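Local coordinates for protein uncharacterized HTH-type transcriptional regulator YydK (Bacillus subtilis subsp. subtilis, PDB 3BWG) that probably binds DNA and regulates transcription as a member of the GntR family, pairing a winged helix-turn-helix domain with a UTRA domain, at residues 60-63 / 64-67; 21-24 / 25-29. One frame throughout, in Å; residues are numbered along the deposited sequence.

Both contacts belong to the GntR-type winged helix-turn-helix domain near the start of the chain, their centres about 13 Å apart. Contact 2 comes first, in the loop between helix 6-20 and helix 32-39; the latter begins the predicted helix-turn-helix motif. Contact 1 follows helix 43-55 and turns the wing hairpin, strand 59-62 against strand 66-69. The two meet along strand 66-69: a probable hydrogen bond runs from Leu29 N to Ile67 O at 2.7 Å, and Gly26 and Asp27 bond by their backbones to Val69. The loop of residues 21-29 is thereby tied to the hairpin's second strand, joining the first helix to the wing.

Contact 1 of 2, residues 60-63 / 64-67; sequences FQVR and GSGI
The carbonyl oxygen of Val62, Val62 O, is gripped by two successive backbone amides, Ser65 N and Gly66 N, each 3.0 Å away. Two consecutive residues facing one on the partner strand make a classic beta bulge, here at the turn of the wing hairpin of a winged helix-turn-helix domain. The Gly66 bond is nearly straight (176° at the hydrogen), the Ser65 bond more bent, and both donors lie somewhat off the carbonyl plane. Gly66 O receives a CA-H...O contact from Gln61 CA at 3.4 Å.

Glycine suits both of its places for backbone reasons. Gly64 turns the chain with a positive phi of 107°, where a side chain would be jammed against the carbonyl oxygen of Arg63; Gly66, also at positive phi, would meet the same trouble with the carbonyl of Ser65. Valine, branched at CB, suits the extended backbone opposite the bulge, and its side chain packs on Thr211 of the second subunit.

On the other face of the hairpin, Gln61 and Ile67 form the non-hydrogen-bonded pair, their CA atoms 4.5 Å apart and their side chains side by side, pointing the same way. Both rest on Leu50 of helix 43-55; isoleucine suits this buried side, while partly exposed Gln61, which also touches Glu54, pairs an aliphatic stem with a polar end, as suits a site at the edge of the packing. Phe60 points away from residues 64-67; its ring meets that of Phe68, farther along the second strand, and that of Phe175 of the second subunit. The antiparallel hydrogen-bonded pair Val62-Gly66 is completed by Val62 N, which bonds Gly66 O at 2.9 Å, the donor nearly in line with the carbonyl (165°).

Contact 2 of 2, residues 21-24 / 25-29; sequences HQLQ and QGDKL
Asp27 OD2 accepts the backbone N-H of Gln24 at 2.8 Å, the donor standing 43° out of the carboxylate plane. In return Asp27 N gives its hydrogen to Gln24 O at 3.1 Å, so one residue bonds both the amide and the carbonyl of the other. With CG anti to its own carbonyl carbon (chi1 -73°), the aspartate turns its carboxylate back across the loop to Gln24; its short chain suits a partner so near. Replacing Asp27 with an alanine would probably leave Gln24 N without this acceptor, with Asp27 N to Gln24 O the one hydrogen bond remaining between the two residues.

That backbone bond closes a type II beta turn from Gln24 to Asp27, in the loop that leads from helix 6-20 to the helix-turn-helix of this GntR-type domain. Gly26 fits the third position, where its positive phi (93°) would jam a side chain against the carbonyl of Gln25. Gln25, at the second position, points away from residues 21-24 and sends NE2 to Asp177 of the second subunit and to Arg70 O.

Apolar contacts lie between helix 6-20 and strand 66-69. The two leucines meet by their methyls at an oblique angle, Leu23 CD1 lying 4.1 Å from Leu29 CD2. Leu23 also reaches Tyr17 on the helix and Val69 on the strand, and Leu29, buried, packs on Ile18 and Ile67, places that suit branched aliphatic chains.

Contact 1 of 2, residues 60-63 / 64-67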
loop_
_atom_site.group_PDB
_atom_site.type_symbol
_atom_site.label_atom_id
_atom_site.label_comp_id
_atom_site.label_asym_id
_atom_site.label_seq_id
_atom_site.Cartn_x
_atom_site.Cartn_y
_atom_site.Cartn_z
ATOM N N PHE B 60 1.526 11.160 13.184
ATOM C CA PHE B 60 2.905 10.803 13.405
ATOM C C PHE B 60 3.527 11.747 14.451
ATOM O O PHE B 60 3.039 12.852 14.681
ATOM C CB PHE B 60 3.722 10.770 12.085
ATOM C CG PHE B 60 3.967 12.128 11.473
ATOM C CD1 PHE B 60 3.007 12.721 10.652
ATOM C CD2 PHE B 60 5.176 12.786 11.676
ATOM C CE1 PHE B 60 3.223 13.958 10.058
ATOM C CE2 PHE B 60 5.409 14.037 11.088
ATOM C CZ PHE B 60 4.428 14.618 10.278
ATOM N N GLN B 61 4.596 11.296 15.090
ATOM C CA GLN B 61 5.236 12.074 16.130
ATOM C C GLN B 61 6.706 12.330 15.809
ATOM O O GLN B 61 7.402 11.433 15.361
ATOM C CB GLN B 61 5.079 11.345 17.455
ATOM C CG GLN B 61 3.620 10.942 17.695
ATOM C CD GLN B 61 3.317 10.695 19.150
ATOM O OE1 GLN B 61 2.938 9.583 19.527
ATOM N NE2 GLN B 61 3.507 11.721 19.988
ATOM N N VAL B 62 7.155 13.570 15.987
ATOM C CA VAL B 62 8.562 13.891 15.783
ATOM C C VAL B 62 9.135 14.445 17.091
ATOM O O VAL B 62 8.813 15.576 17.514
ATOM C CB VAL B 62 8.820 14.813 14.544
ATOM C CG1 VAL B 62 8.112 14.273 13.317
ATOM C CG2 VAL B 62 8.403 16.233 14.793
ATOM N N ARG B 63 9.937 13.624 17.772
ATOM C CA ARG B 63 10.408 14.002 19.108
ATOM C C ARG B 63 11.259 15.265 19.021
ATOM O O ARG B 63 12.081 15.431 18.096
ATOM C CB ARG B 63 11.137 12.856 19.815
ATOM C CG ARG B 63 10.216 11.870 20.565
ATOM C CD ARG B 63 10.814 10.448 20.580
ATOM N NE ARG B 63 12.267 10.420 20.839
ATOM C CZ ARG B 63 13.211 10.151 19.924
ATOM N NH1 ARG B 63 12.886 9.878 18.657
ATOM N NH2 ARG B 63 14.495 10.156 20.277
ATOM N N GLY B 64 10.998 16.167 19.965
ATOM C CA GLY B 64 11.552 17.505 19.931
ATOM C C GLY B 64 10.528 18.570 19.571
ATOM O O GLY B 64 10.536 19.663 20.153
ATOM N N SER B 65 9.635 18.255 18.632
ATOM C CA SER B 65 8.740 19.275 18.098
ATOM C C SER B 65 7.222 18.983 18.074
ATOM O O SER B 65 6.435 19.930 18.057
ATOM C CB SER B 65 9.241 19.746 16.728
ATOM O OG SER B 65 9.040 18.747 15.765
ATOM N N GLY B 66 6.798 17.716 18.054
ATOM C CA GLY B 66 5.390 17.439 18.278
ATOM C C GLY B 66 4.649 16.255 17.690
ATOM O O GLY B 66 5.247 15.297 17.235
ATOM N N ILE B 67 3.315 16.343 17.768
ATOM C CA ILE B 67 2.368 15.361 17.247
ATOM C C ILE B 67 1.675 16.018 16.075
ATOM O O ILE B 67 1.153 17.114 16.235
ATOM C CB ILE B 67 1.231 15.055 18.248
ATOM C CG1 ILE B 67 1.760 14.750 19.658
ATOM C CG2 ILE B 67 0.335 13.945 17.710
ATOM C CD1 ILE B 67 0.778 15.199 20.784
#

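Contact 2 of 2, residues 21-24 / 25-29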
loop_
_atom_site.group_PDB
_atom_site.type_symbol
_atom_site.label_atom_id
_atom_site.label_comp_id
_atom_site.label_asym_id
_atom_site.label_seq_id
_atom_site.Cartn_x
_atom_site.Cartn_y
_atom_site.Cartn_z
ATOM N N HIS B 21 -11.967 20.187 12.771
ATOM C CA HIS B 21 -11.103 21.320 12.490
ATOM C C HIS B 21 -10.525 21.257 11.085
ATOM O O HIS B 21 -9.737 22.130 10.709
ATOM C CB HIS B 21 -10.047 21.480 13.575
ATOM C CG HIS B 21 -10.624 21.931 14.882
ATOM N ND1 HIS B 21 -11.311 21.079 15.723
ATOM C CD2 HIS B 21 -10.651 23.148 15.472
ATOM C CE1 HIS B 21 -11.719 21.753 16.786
ATOM N NE2 HIS B 21 -11.333 23.011 16.656
ATOM N N GLN B 22 -10.961 20.253 10.311
ATOM C CA GLN B 22 -10.495 20.005 8.940
ATOM C C GLN B 22 -8.967 20.026 8.825
ATOM O O GLN B 22 -8.430 20.608 7.890
ATOM C CB GLN B 22 -11.080 21.030 7.957
ATOM C CG GLN B 22 -12.578 20.967 7.737
ATOM C CD GLN B 22 -13.041 22.027 6.751
ATOM O OE1 GLN B 22 -12.866 21.874 5.527
ATOM N NE2 GLN B 22 -13.619 23.108 7.264
ATOM N N LEU B 23 -8.279 19.431 9.790
ATOM C CA LEU B 23 -6.813 19.400 9.772
ATOM C C LEU B 23 -6.265 18.539 8.622
ATOM O O LEU B 23 -6.794 17.471 8.325
ATOM C CB LEU B 23 -6.250 18.925 11.120
ATOM C CG LEU B 23 -6.582 19.759 12.368
ATOM C CD1 LEU B 23 -5.895 19.171 13.592
ATOM C CD2 LEU B 23 -6.204 21.242 12.176
ATOM N N GLN B 24 -5.226 19.024 7.959
ATOM C CA GLN B 24 -4.587 18.239 6.903
ATOM C C GLN B 24 -3.235 17.743 7.360
ATOM O O GLN B 24 -2.737 18.158 8.403
ATOM C CB GLN B 24 -4.493 19.005 5.580
ATOM C CG GLN B 24 -3.790 20.346 5.632
ATOM C CD GLN B 24 -3.698 21.025 4.236
ATOM O OE1 GLN B 24 -4.034 20.419 3.203
ATOM N NE2 GLN B 24 -3.236 22.290 4.214
ATOM N N GLN B 25 -2.650 16.851 6.565
ATOM C CA GLN B 25 -1.334 16.290 6.842
ATOM C C GLN B 25 -0.286 17.342 7.196
ATOM O O GLN B 25 -0.152 18.333 6.479
ATOM C CB GLN B 25 -0.887 15.497 5.625
ATOM C CG GLN B 25 0.413 14.767 5.779
ATOM C CD GLN B 25 0.718 14.040 4.521
ATOM O OE1 GLN B 25 1.206 14.631 3.549
ATOM N NE2 GLN B 25 0.345 12.784 4.478
ATOM N N GLY B 26 0.466 17.109 8.281
ATOM C CA GLY B 26 1.471 18.061 8.741
ATOM C C GLY B 26 1.022 19.089 9.795
ATOM O O GLY B 26 1.857 19.739 10.424
ATOM N N ASP B 27 -0.288 19.258 9.969
ATOM C CA ASP B 27 -0.823 20.108 11.015
ATOM C C ASP B 27 -0.504 19.545 12.413
ATOM O O ASP B 27 -0.541 18.336 12.642
ATOM C CB ASP B 27 -2.325 20.275 10.856
ATOM C CG ASP B 27 -2.700 21.185 9.675
ATOM O OD1 ASP B 27 -1.847 21.943 9.181
ATOM O OD2 ASP B 27 -3.848 21.131 9.224
ATOM N N LYS B 28 -0.164 20.445 13.329
ATOM C CA LYS B 28 0.262 20.075 14.656
ATOM C C LYS B 28 -0.992 19.871 15.496
ATOM O O LYS B 28 -1.923 20.687 15.444
ATOM C CB LYS B 28 1.104 21.214 15.241
ATOM C CG LYS B 28 2.098 20.794 16.312
ATOM C CD LYS B 28 2.888 21.993 16.814
ATOM C CE LYS B 28 3.737 21.622 18.012
ATOM N NZ LYS B 28 3.075 20.570 18.811
ATOM N N LEU B 29 -1.034 18.779 16.248
ATOM C CA LEU B 29 -2.102 18.580 17.235
ATOM C C LEU B 29 -1.769 19.237 18.591
ATOM O O LEU B 29 -0.612 19.624 18.840
ATOM C CB LEU B 29 -2.403 17.081 17.392
ATOM C CG LEU B 29 -3.069 16.600 16.098
ATOM C CD1 LEU B 29 -2.413 15.340 15.473
ATOM C CD2 LEU B 29 -4.559 16.412 16.304
#